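Local structure of Ice-binding protein (Flavobacteriaceae bacterium, 5UYT) at residues A13-A18 and A62-A67; L70-I75 and K149-V154; I173-G178 and V197-P202. The protein binds ice as a multi-domain bacterial antifreeze protein, probably restraining crystal growth by adhering to the ice surface. One frame throughout, in Å; residues are numbered along the deposited sequence. Where two conformers were deposited one is given.

Interaction 1: A13-A18 and A62-A67; sequences ALFTTA and ADLLIA
L64 of helix 55-73 reaches F15, near the end of strand 12-16, and T17 just beyond it, and is the one residue of 62-67 to meet this part of the right-handed beta-helix; A61, a turn earlier in the same helix, also touches both. Early in 62-67, D63 turns to another part of the chain: its OD2 accepts a hydrogen bond from the backbone N of A8. L64 follows. Its CG stands anti to the backbone N (chi1 177°), which sends the isobutyl group toward the strand with CD2 leading. That methyl lies at the edge of the F15 ring, near its plane, with L64 CD2 4.1 Å from F15 CD2. The same methyl is 4.1 Å from T17 OG1, a van der Waals approach and not a polar bond. Farther on, A67 rests on L6, its small size suiting a buried helix position. On the strand side T16 points away from the helix; its OG1 accepts from A18 N at 3.2 Å in an ST turn and also bonds with G190 O, so a buried hydroxyl is satisfied. Leucine and phenylalanine suit this apolar interface: no hydrogen bond crosses, and shape and dispersion hold the pair together.

Interaction 2: L70-I75 and K149-V154; sequences LLNAAI and KVEGLV
The helix that flanks the right-handed beta-helix of this ice-binding fold ends here, where L71 and N72 in its last turn settle on K149 of strand 146-150. The two backbones come close at L71 and K149, whose CA atoms are 6.5 Å apart, and L71 CB lies 4.1 Å from K149 CB. Leucine suits this buried place, since its side chain also packs on I120 and V167 of neighbouring strands. The lysine leaves the strand with CG anti to the backbone N (chi1 -178°), and the near-extended first part of its chain carries CD alongside N72, 3.7 Å from N72 CA. The bend at chi3 then sets K149 CE 3.6 Å from N72 OD1, and that at chi4 turns the ammonium back to its own segment, where NZ makes a salt bridge with E151 and a hydrogen bond with Q124 OE1. Putting an alanine at K149 would probably open a gap beside N72 and leave E151 without its positive mate. The carboxylate has further partners, Y68 OH at OE2 and N169 ND2 at OE1, which should help fix its rotation. From K149, NZ reaches E151 OE2 at 2.8 Å, on the lone pair turned away from OE1.

Interaction 3: I173-G178 and V197-P202; sequences IVLQSG and VTVRKP
L175 reaches from one face of the right-handed beta-helix toward V197, at the corner before strand 198-200, and V199 on that strand, and the contact lies in the apolar interior that the coils enclose. At its root, L175 CB lies 3.9 Å from V197 CG1. The first torsion sets CG anti to the carbonyl carbon (chi1 -56°), and the chain then extends to CD1, which carries the contact at the tip: L175 CD1 is 4.1 Å from V199 CG2. There the two side chains cross at about a right angle, a methyl meeting a methyl with no polar atom between them. A leucine suits the place because it is long enough to touch the first valine with its base and the second with its end.

V197 answers with one branch. Its CG1, beside the backbone N, lies 3.7 Å from L175 O and also 3.7 Å from Q176 O, so the methyl sits against the backbone carbonyls where the chain leaves strand 173-175. Compact, branched valine side chains fill such close quarters without long flexible ends. No hydrogen bond links the two segments. Q176 points away from the contact and its NE2 bonds with D155 OD1, while V197 N bonds with S27 OG. G178, with its positive phi of 83°, has a backbone shape that favours glycine as the chain turns.

Strand 173-175 runs parallel between 154-156 and 192-195, and L175 also touches L156 of the former. Strand 198-200 lies between 28-30 and 180-187, so that V199 packs on I29 and L181, with V197 likewise against I29.

In the fold
All three contacts fall in the first ice-binding-like region, the first two where helix 55-73 meets the solenoid and the third within its core. Interactions 1 and 2 use successive parts of that helix, and their centres are about 13 Å apart. Interaction 3, with its centre about 17 Å from that of interaction 1, joins it directly through packing: A13 O lies 3.8 Å from V199 CG1. The centres of interactions 2 and 3 are about 20 Å apart, yet adjacent coils tie them together by a probable hydrogen bond, V154 O to V174 N at 2.8 Å. Together the three contacts connect the flanking helix to the stacked coils.

Interaction 1: A13-A18 and A62-A67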
ATOM      1  N   ALA A  13      -9.815   7.667   1.758  1.00 23.61           N
ATOM      2  CA  ALA A  13      -8.904   8.450   2.584  1.00 23.30           C
ATOM      3  C   ALA A  13      -9.250   9.935   2.512  1.00 23.92           C
ATOM      4  O   ALA A  13      -9.220  10.626   3.546  1.00 24.44           O
ATOM      5  CB  ALA A  13      -7.464   8.254   2.115  1.00 22.34           C
ATOM      6  N   LEU A  14      -9.540  10.427   1.301  1.00 23.92           N
ATOM      7  CA  LEU A  14      -9.861  11.844   1.071  1.00 24.99           C
ATOM      8  C   LEU A  14     -11.107  11.882   0.195  1.00 25.87           C
ATOM      9  O   LEU A  14     -11.129  11.269  -0.880  1.00 25.63           O
ATOM     10  CB  LEU A  14      -8.723  12.551   0.312  1.00 24.97           C
ATOM     11  CG  LEU A  14      -7.323  12.491   0.940  1.00 24.51           C
ATOM     12  CD1 LEU A  14      -6.268  13.065  -0.021  1.00 25.31           C
ATOM     13  CD2 LEU A  14      -7.334  13.269   2.259  1.00 25.56           C
ATOM     14  N   PHE A  15     -12.138  12.591   0.642  1.00 26.79           N
ATOM     15  CA  PHE A  15     -13.355  12.667  -0.147  1.00 27.56           C
ATOM     16  C   PHE A  15     -14.130  13.953   0.112  1.00 29.01           C
ATOM     17  O   PHE A  15     -14.312  14.354   1.266  1.00 28.43           O
ATOM     18  CB  PHE A  15     -14.284  11.474   0.118  1.00 28.47           C
ATOM     19  CG  PHE A  15     -15.617  11.605  -0.576  1.00 30.46           C
ATOM     20  CD1 PHE A  15     -15.733  11.310  -1.930  1.00 31.04           C
ATOM     21  CD2 PHE A  15     -16.737  12.069   0.103  1.00 31.87           C
ATOM     22  CE1 PHE A  15     -16.944  11.466  -2.586  1.00 32.85           C
ATOM     23  CE2 PHE A  15     -17.961  12.233  -0.546  1.00 34.00           C
ATOM     24  CZ  PHE A  15     -18.065  11.928  -1.895  1.00 34.23           C
ATOM     25  N   THR A  16     -14.583  14.578  -0.970  1.00 29.67           N
ATOM     26  CA  THR A  16     -15.566  15.661  -0.853  1.00 31.85           C
ATOM     27  C   THR A  16     -16.777  15.408  -1.740  1.00 33.47           C
ATOM     28  O   THR A  16     -16.667  14.908  -2.870  1.00 34.11           O
ATOM     29  CB  THR A  16     -14.975  17.073  -1.105  1.00 32.51           C
ATOM     30  OG1 THR A  16     -16.013  18.039  -0.905  1.00 34.45           O
ATOM     31  CG2 THR A  16     -14.416  17.250  -2.526  1.00 32.25           C
ATOM     32  N   THR A  17     -17.940  15.730  -1.199  1.00 35.31           N
ATOM     33  CA  THR A  17     -19.182  15.662  -1.946  1.00 36.97           C
ATOM     34  C   THR A  17     -19.192  16.701  -3.083  1.00 38.26           C
ATOM     35  O   THR A  17     -19.799  16.488  -4.139  1.00 38.93           O
ATOM     36  CB  THR A  17     -20.356  15.824  -0.958  1.00 38.77           C
ATOM     37  OG1 THR A  17     -20.408  14.629  -0.167  1.00 38.11           O
ATOM     38  CG2 THR A  17     -21.712  16.066  -1.667  1.00 41.15           C
ATOM     39  N   ALA A  18     -18.495  17.816  -2.883  1.00 38.47           N
ATOM     40  CA  ALA A  18     -18.452  18.858  -3.902  1.00 39.95           C
ATOM     41  C   ALA A  18     -17.229  19.746  -3.720  1.00 39.48           C
ATOM     42  O   ALA A  18     -17.079  20.406  -2.692  1.00 39.26           O
ATOM     43  CB  ALA A  18     -19.729  19.688  -3.885  1.00 43.10           C
ATOM     44  N   ALA A  62     -23.774  10.211  -0.287  1.00 40.51           N
ATOM     45  CA  ALA A  62     -25.006   9.914   0.438  1.00 42.16           C
ATOM     46  C   ALA A  62     -24.711   9.368   1.825  1.00 41.36           C
ATOM     47  O   ALA A  62     -25.353   9.777   2.792  1.00 41.69           O
ATOM     48  CB  ALA A  62     -25.896   8.957  -0.347  1.00 44.19           C
ATOM     49  N   ASP A  63     -23.728   8.464   1.923  1.00 39.22           N
ATOM     50  CA  ASP A  63     -23.382   7.864   3.208  1.00 38.70           C
ATOM     51  C   ASP A  63     -22.653   8.831   4.138  1.00 37.81           C
ATOM     52  O   ASP A  63     -22.775   8.711   5.368  1.00 38.57           O
ATOM     53  CB  ASP A  63     -22.595   6.557   3.016  1.00 37.48           C
ATOM     54  CG  ASP A  63     -23.450   5.462   2.381  1.00 38.74           C
ATOM     55  OD1 ASP A  63     -24.696   5.647   2.324  1.00 40.17           O
ATOM     56  OD2 ASP A  63     -22.896   4.443   1.922  1.00 37.48           O
ATOM     57  N   LEU A  64     -21.922   9.795   3.570  1.00 36.42           N
ATOM     58  CA  LEU A  64     -21.248  10.820   4.392  1.00 35.76           C
ATOM     59  C   LEU A  64     -22.313  11.702   5.060  1.00 37.35           C
ATOM     60  O   LEU A  64     -22.183  12.074   6.229  1.00 37.32           O
ATOM     61  CB  LEU A  64     -20.274  11.687   3.577  1.00 34.64           C
ATOM     62  CG  LEU A  64     -19.568  12.832   4.337  1.00 34.20           C
ATOM     63  CD1 LEU A  64     -18.813  12.313   5.553  1.00 32.88           C
ATOM     64  CD2 LEU A  64     -18.623  13.607   3.430  1.00 33.33           C
ATOM     65  N   LEU A  65     -23.354  12.029   4.295  1.00 38.72           N
ATOM     66  CA  LEU A  65     -24.513  12.775   4.832  1.00 40.88           C
ATOM     67  C   LEU A  65     -25.166  12.057   6.023  1.00 41.90           C
ATOM     68  O   LEU A  65     -25.374  12.668   7.083  1.00 42.29           O
ATOM     69  CB  LEU A  65     -25.525  13.036   3.729  1.00 42.49           C
ATOM     70  CG  LEU A  65     -26.739  13.871   4.155  1.00 44.89           C
ATOM     71  CD1 LEU A  65     -26.327  15.274   4.585  1.00 45.09           C
ATOM     72  CD2 LEU A  65     -27.746  13.899   3.017  1.00 47.25           C
ATOM     73  N   ILE A  66     -25.483  10.773   5.844  1.00 41.94           N
ATOM     74  CA  ILE A  66     -26.035   9.931   6.915  1.00 42.91           C
ATOM     75  C   ILE A  66     -25.123   9.913   8.164  1.00 41.66           C
ATOM     76  O   ILE A  66     -25.626  10.083   9.294  1.00 42.80           O
ATOM     77  CB  ILE A  66     -26.280   8.485   6.417  1.00 43.34           C
ATOM     78  CG1 ILE A  66     -27.447   8.450   5.420  1.00 45.24           C
ATOM     79  CG2 ILE A  66     -26.585   7.547   7.583  1.00 44.48           C
ATOM     80  CD1 ILE A  66     -27.464   7.185   4.586  1.00 44.92           C
ATOM     81  N   ALA A  67     -23.814   9.692   7.945  1.00 39.05           N
ATOM     82  CA  ALA A  67     -22.785   9.780   8.996  1.00 37.52           C
ATOM     83  C   ALA A  67     -22.814  11.138   9.719  1.00 38.11           C
ATOM     84  O   ALA A  67     -22.828  11.173  10.959  1.00 38.29           O
ATOM     85  CB  ALA A  67     -21.384   9.501   8.436  1.00 35.44           C
TER

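Interaction 2: L70-I75 and K149-V154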
ATOM      1  N   LEU A  70     -25.835  11.492  12.048  1.00 45.10           N
ATOM      2  CA  LEU A  70     -25.657  10.703  13.267  1.00 44.92           C
ATOM      3  C   LEU A  70     -24.675  11.387  14.218  1.00 43.49           C
ATOM      4  O   LEU A  70     -24.900  11.427  15.434  1.00 43.45           O
ATOM      5  CB  LEU A  70     -25.180   9.291  12.946  1.00 44.83           C
ATOM      6  CG  LEU A  70     -26.134   8.339  12.216  1.00 46.36           C
ATOM      7  CD1 LEU A  70     -25.305   7.193  11.636  1.00 45.84           C
ATOM      8  CD2 LEU A  70     -27.228   7.845  13.151  1.00 49.22           C
ATOM      9  N   LEU A  71     -23.591  11.935  13.662  1.00 40.91           N
ATOM     10  CA  LEU A  71     -22.658  12.744  14.461  1.00 40.23           C
ATOM     11  C   LEU A  71     -23.370  13.965  15.103  1.00 41.94           C
ATOM     12  O   LEU A  71     -23.178  14.275  16.304  1.00 42.11           O
ATOM     13  CB  LEU A  71     -21.448  13.178  13.622  1.00 37.96           C
ATOM     14  CG  LEU A  71     -20.536  12.004  13.237  1.00 36.21           C
ATOM     15  CD1 LEU A  71     -19.388  12.446  12.337  1.00 34.54           C
ATOM     16  CD2 LEU A  71     -19.991  11.342  14.489  1.00 35.58           C
ATOM     17  N   ASN A  72     -24.189  14.636  14.296  1.00 43.00           N
ATOM     18  CA  ASN A  72     -24.899  15.832  14.734  1.00 45.12           C
ATOM     19  C   ASN A  72     -25.974  15.499  15.775  1.00 47.37           C
ATOM     20  O   ASN A  72     -26.258  16.306  16.649  1.00 48.46           O
ATOM     21  CB  ASN A  72     -25.467  16.591  13.530  1.00 45.36           C
ATOM     22  CG  ASN A  72     -25.673  18.075  13.812  1.00 46.53           C
ATOM     23  OD1 ASN A  72     -24.938  18.694  14.591  1.00 45.81           O
ATOM     24  ND2 ASN A  72     -26.668  18.656  13.161  1.00 47.79           N
ATOM     25  N   ALA A  73     -26.509  14.282  15.708  1.00 48.64           N
ATOM     26  CA  ALA A  73     -27.499  13.798  16.675  1.00 51.75           C
ATOM     27  C   ALA A  73     -26.894  13.294  17.997  1.00 51.75           C
ATOM     28  O   ALA A  73     -27.618  13.180  18.992  1.00 53.91           O
ATOM     29  CB  ALA A  73     -28.362  12.716  16.049  1.00 53.02           C
ATOM     30  N   ALA A  74     -25.594  12.991  18.008  1.00 49.56           N
ATOM     31  CA  ALA A  74     -24.906  12.481  19.207  1.00 49.27           C
ATOM     32  C   ALA A  74     -25.097  13.395  20.420  1.00 50.76           C
ATOM     33  O   ALA A  74     -24.830  14.602  20.353  1.00 50.90           O
ATOM     34  CB  ALA A  74     -23.419  12.250  18.931  1.00 46.53           C
ATOM     35  N   ILE A  75     -25.591  12.822  21.518  1.00 52.47           N
ATOM     36  CA  ILE A  75     -25.854  13.590  22.733  1.00 53.52           C
ATOM     37  C   ILE A  75     -24.559  13.814  23.536  1.00 52.35           C
ATOM     38  O   ILE A  75     -23.954  12.852  24.035  1.00 50.92           O
ATOM     39  CB  ILE A  75     -26.975  12.957  23.601  1.00 56.32           C
ATOM     40  CG1 ILE A  75     -28.151  12.501  22.716  1.00 57.74           C
ATOM     41  CG2 ILE A  75     -27.465  13.956  24.641  1.00 58.39           C
ATOM     42  CD1 ILE A  75     -29.341  11.925  23.465  1.00 60.24           C
ATOM     43  N   LYS A 149     -16.727  16.281  14.068  1.00 30.30           N
ATOM     44  CA  LYS A 149     -17.778  16.918  13.283  1.00 31.22           C
ATOM     45  C   LYS A 149     -17.558  18.425  13.327  1.00 31.72           C
ATOM     46  O   LYS A 149     -17.904  19.088  14.321  1.00 32.71           O
ATOM     47  CB  LYS A 149     -19.143  16.556  13.854  1.00 32.78           C
ATOM     48  CG  LYS A 149     -20.312  17.131  13.060  1.00 34.31           C
ATOM     49  CD  LYS A 149     -21.574  17.265  13.913  1.00 36.27           C
ATOM     50  CE  LYS A 149     -21.436  18.289  15.045  1.00 37.19           C
ATOM     51  NZ  LYS A 149     -20.790  19.595  14.686  1.00 37.45           N
ATOM     52  N   VAL A 150     -16.989  18.964  12.249  1.00 31.18           N
ATOM     53  CA  VAL A 150     -16.489  20.347  12.251  1.00 31.35           C
ATOM     54  C   VAL A 150     -17.350  21.290  11.401  1.00 32.78           C
ATOM     55  O   VAL A 150     -17.440  21.119  10.173  1.00 33.09           O
ATOM     56  CB  VAL A 150     -15.010  20.443  11.786  1.00 30.03           C
ATOM     57  CG1 VAL A 150     -14.476  21.864  12.016  1.00 30.23           C
ATOM     58  CG2 VAL A 150     -14.128  19.422  12.520  1.00 28.92           C
ATOM     59  N   GLU A 151     -17.949  22.294  12.049  1.00 33.90           N
ATOM     60  CA  GLU A 151     -18.796  23.280  11.347  1.00 35.15           C
ATOM     61  C   GLU A 151     -17.955  24.471  10.905  1.00 34.85           C
ATOM     62  O   GLU A 151     -18.216  25.624  11.305  1.00 35.99           O
ATOM     63  CB  GLU A 151     -19.942  23.779  12.242  1.00 37.47           C
ATOM     64  CG  GLU A 151     -20.768  22.691  12.909  1.00 38.52           C
ATOM     65  CD  GLU A 151     -21.482  21.794  11.921  1.00 39.00           C
ATOM     66  OE1 GLU A 151     -21.777  22.256  10.798  1.00 39.36           O
ATOM     67  OE2 GLU A 151     -21.736  20.623  12.286  1.00 38.98           O
ATOM     68  N   GLY A 152     -16.943  24.201  10.090  1.00 34.02           N
ATOM     69  CA  GLY A 152     -16.064  25.268   9.617  1.00 34.00           C
ATOM     70  C   GLY A 152     -14.772  24.716   9.048  1.00 32.23           C
ATOM     71  O   GLY A 152     -14.556  23.496   9.033  1.00 31.10           O
ATOM     72  N   LEU A 153     -13.910  25.619   8.586  1.00 32.10           N
ATOM     73  CA  LEU A 153     -12.633  25.208   7.954  1.00 30.95           C
ATOM     74  C   LEU A 153     -11.777  24.295   8.855  1.00 29.94           C
ATOM     75  O   LEU A 153     -11.555  24.620  10.030  1.00 30.26           O
ATOM     76  CB  LEU A 153     -11.829  26.469   7.572  1.00 31.57           C
ATOM     77  CG  LEU A 153     -10.378  26.269   7.113  1.00 31.03           C
ATOM     78  CD1 LEU A 153     -10.334  25.617   5.739  1.00 30.79           C
ATOM     79  CD2 LEU A 153      -9.609  27.591   7.110  1.00 32.21           C
ATOM     80  N   VAL A 154     -11.307  23.167   8.304  1.00 28.85           N
ATOM     81  CA  VAL A 154     -10.341  22.314   8.981  1.00 27.72           C
ATOM     82  C   VAL A 154      -8.973  22.679   8.406  1.00 27.83           C
ATOM     83  O   VAL A 154      -8.750  22.542   7.198  1.00 27.75           O
ATOM     84  CB  VAL A 154     -10.631  20.808   8.786  1.00 26.97           C
ATOM     85  CG1 VAL A 154      -9.541  19.971   9.458  1.00 25.73           C
ATOM     86  CG2 VAL A 154     -11.992  20.447   9.361  1.00 27.22           C
TER

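Interaction 3: I173-G178 and V197-P202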
ATOM      1  N   ILE A 173     -11.044  21.516   3.730  1.00 28.15           N
ATOM      2  CA  ILE A 173     -10.029  20.896   4.564  1.00 26.96           C
ATOM      3  C   ILE A 173      -8.668  21.176   3.944  1.00 26.92           C
ATOM      4  O   ILE A 173      -8.477  20.972   2.743  1.00 27.70           O
ATOM      5  CB  ILE A 173     -10.236  19.362   4.685  1.00 26.19           C
ATOM      6  CG1 ILE A 173     -11.649  19.066   5.215  1.00 26.23           C
ATOM      7  CG2 ILE A 173      -9.147  18.745   5.598  1.00 24.79           C
ATOM      8  CD1 ILE A 173     -11.995  17.583   5.265  1.00 26.38           C
ATOM      9  N   VAL A 174      -7.725  21.630   4.763  1.00 26.44           N
ATOM     10  CA  VAL A 174      -6.396  21.964   4.288  1.00 26.11           C
ATOM     11  C   VAL A 174      -5.410  21.231   5.212  1.00 25.49           C
ATOM     12  O   VAL A 174      -5.404  21.469   6.436  1.00 25.31           O
ATOM     13  CB  VAL A 174      -6.121  23.491   4.319  1.00 26.91           C
ATOM     14  CG1 VAL A 174      -4.700  23.780   3.829  1.00 26.72           C
ATOM     15  CG2 VAL A 174      -7.150  24.278   3.494  1.00 27.60           C
ATOM     16  N   LEU A 175      -4.588  20.363   4.618  1.00 25.34           N
ATOM     17  CA  LEU A 175      -3.607  19.585   5.359  1.00 24.60           C
ATOM     18  C   LEU A 175      -2.238  20.020   4.891  1.00 24.89           C
ATOM     19  O   LEU A 175      -1.855  19.773   3.752  1.00 25.12           O
ATOM     20  CB  LEU A 175      -3.816  18.076   5.121  1.00 24.41           C
ATOM     21  CG  LEU A 175      -5.207  17.506   5.453  1.00 24.51           C
ATOM     22  CD1 LEU A 175      -5.159  15.994   5.295  1.00 24.57           C
ATOM     23  CD2 LEU A 175      -5.688  17.902   6.847  1.00 24.28           C
ATOM     24  N   GLN A 176      -1.508  20.682   5.774  1.00 24.90           N
ATOM     25  CA  GLN A 176      -0.246  21.300   5.408  1.00 25.50           C
ATOM     26  C   GLN A 176       0.910  20.285   5.412  1.00 25.41           C
ATOM     27  O   GLN A 176       0.712  19.128   5.776  1.00 25.41           O
ATOM     28  CB  GLN A 176       0.027  22.463   6.361  1.00 26.29           C
ATOM     29  CG  GLN A 176      -0.909  23.665   6.199  1.00 26.93           C
ATOM     30  CD  GLN A 176      -0.509  24.833   7.084  1.00 27.96           C
ATOM     31  OE1 GLN A 176       0.657  25.242   7.090  1.00 29.15           O
ATOM     32  NE2 GLN A 176      -1.470  25.382   7.841  1.00 27.94           N
ATOM     33  N   SER A 177       2.100  20.738   5.003  1.00 25.56           N
ATOM     34  CA  SER A 177       3.281  19.904   4.835  1.00 25.83           C
ATOM     35  C   SER A 177       3.492  18.955   6.019  1.00 25.69           C
ATOM     36  O   SER A 177       3.572  19.399   7.166  1.00 25.29           O
ATOM     37  CB  SER A 177       4.506  20.811   4.659  1.00 27.30           C
ATOM     38  OG  SER A 177       5.685  20.021   4.612  1.00 28.82           O
ATOM     39  N   GLY A 178       3.558  17.651   5.740  1.00 25.07           N
ATOM     40  CA  GLY A 178       3.979  16.664   6.738  1.00 24.80           C
ATOM     41  C   GLY A 178       2.890  16.187   7.684  1.00 24.59           C
ATOM     42  O   GLY A 178       3.176  15.409   8.616  1.00 24.62           O
ATOM     43  N   VAL A 197       1.544  15.005   2.401  1.00 22.29           N
ATOM     44  CA  VAL A 197       0.921  14.399   3.567  1.00 22.55           C
ATOM     45  C   VAL A 197       1.017  12.873   3.565  1.00 22.27           C
ATOM     46  O   VAL A 197       1.326  12.255   2.551  1.00 22.44           O
ATOM     47  CB  VAL A 197      -0.555  14.803   3.723  1.00 22.23           C
ATOM     48  CG1 VAL A 197      -0.662  16.323   3.748  1.00 22.64           C
ATOM     49  CG2 VAL A 197      -1.403  14.216   2.592  1.00 22.33           C
ATOM     50  N   THR A 198       0.691  12.276   4.711  1.00 22.47           N
ATOM     51  CA  THR A 198       0.427  10.836   4.777  1.00 21.88           C
ATOM     52  C   THR A 198      -0.956  10.680   5.355  1.00 22.15           C
ATOM     53  O   THR A 198      -1.244  11.229   6.439  1.00 22.45           O
ATOM     54  CB  THR A 198       1.425  10.127   5.699  1.00 21.64           C
ATOM     55  OG1 THR A 198       2.737  10.274   5.152  1.00 22.23           O
ATOM     56  CG2 THR A 198       1.072   8.604   5.838  1.00 21.88           C
ATOM     57  N   VAL A 199      -1.834   9.973   4.642  1.00 21.69           N
ATOM     58  CA  VAL A 199      -3.214   9.759   5.133  1.00 22.03           C
ATOM     59  C   VAL A 199      -3.528   8.290   4.837  1.00 22.46           C
ATOM     60  O   VAL A 199      -3.495   7.883   3.676  1.00 23.42           O
ATOM     61  CB  VAL A 199      -4.280  10.643   4.411  1.00 22.22           C
ATOM     62  CG1 VAL A 199      -5.669  10.384   4.984  1.00 22.38           C
ATOM     63  CG2 VAL A 199      -3.962  12.119   4.512  1.00 22.54           C
ATOM     64  N   ARG A 200      -3.831   7.516   5.877  1.00 22.01           N
ATOM     65  CA  ARG A 200      -4.159   6.105   5.713  0.50 22.36           C
ATOM     66  C   ARG A 200      -5.470   5.857   6.440  1.00 22.83           C
ATOM     67  O   ARG A 200      -5.588   6.150   7.641  1.00 22.40           O
ATOM     68  CB  ARG A 200      -3.050   5.230   6.277  0.50 21.90           C
ATOM     69  CG  ARG A 200      -1.659   5.671   5.828  0.50 21.56           C
ATOM     70  CD  ARG A 200      -0.789   4.490   5.488  0.50 21.43           C
ATOM     71  NE  ARG A 200       0.602   4.863   5.294  0.50 21.06           N
ATOM     72  CZ  ARG A 200       1.173   5.039   4.105  0.50 20.68           C
ATOM     73  NH1 ARG A 200       0.456   4.928   2.970  0.50 20.96           N
ATOM     74  NH2 ARG A 200       2.436   5.365   4.055  0.50 20.11           N
ATOM     75  N   LYS A 201      -6.463   5.358   5.708  1.00 23.23           N
ATOM     76  CA  LYS A 201      -7.757   5.078   6.343  1.00 24.32           C
ATOM     77  C   LYS A 201      -7.569   4.056   7.475  1.00 25.54           C
ATOM     78  O   LYS A 201      -6.695   3.155   7.397  1.00 25.18           O
ATOM     79  CB  LYS A 201      -8.801   4.637   5.309  1.00 25.07           C
ATOM     80  CG  LYS A 201      -8.498   3.313   4.631  1.00 25.39           C
ATOM     81  CD  LYS A 201      -9.540   2.983   3.570  1.00 26.50           C
ATOM     82  CE  LYS A 201      -9.283   1.614   2.966  1.00 27.21           C
ATOM     83  NZ  LYS A 201     -10.306   1.244   1.919  1.00 28.46           N
ATOM     84  N   PRO A 202      -8.328   4.212   8.569  1.00 27.12           N
ATOM     85  CA  PRO A 202      -8.170   3.302   9.690  1.00 28.42           C
ATOM     86  C   PRO A 202      -8.730   1.929   9.346  1.00 29.55           C
ATOM     87  O   PRO A 202      -9.658   1.821   8.557  1.00 30.72           O
ATOM     88  CB  PRO A 202      -8.974   3.959  10.827  1.00 28.75           C
ATOM     89  CG  PRO A 202      -9.802   5.007  10.204  1.00 29.07           C
ATOM     90  CD  PRO A 202      -9.361   5.243   8.790  1.00 27.42           C
TER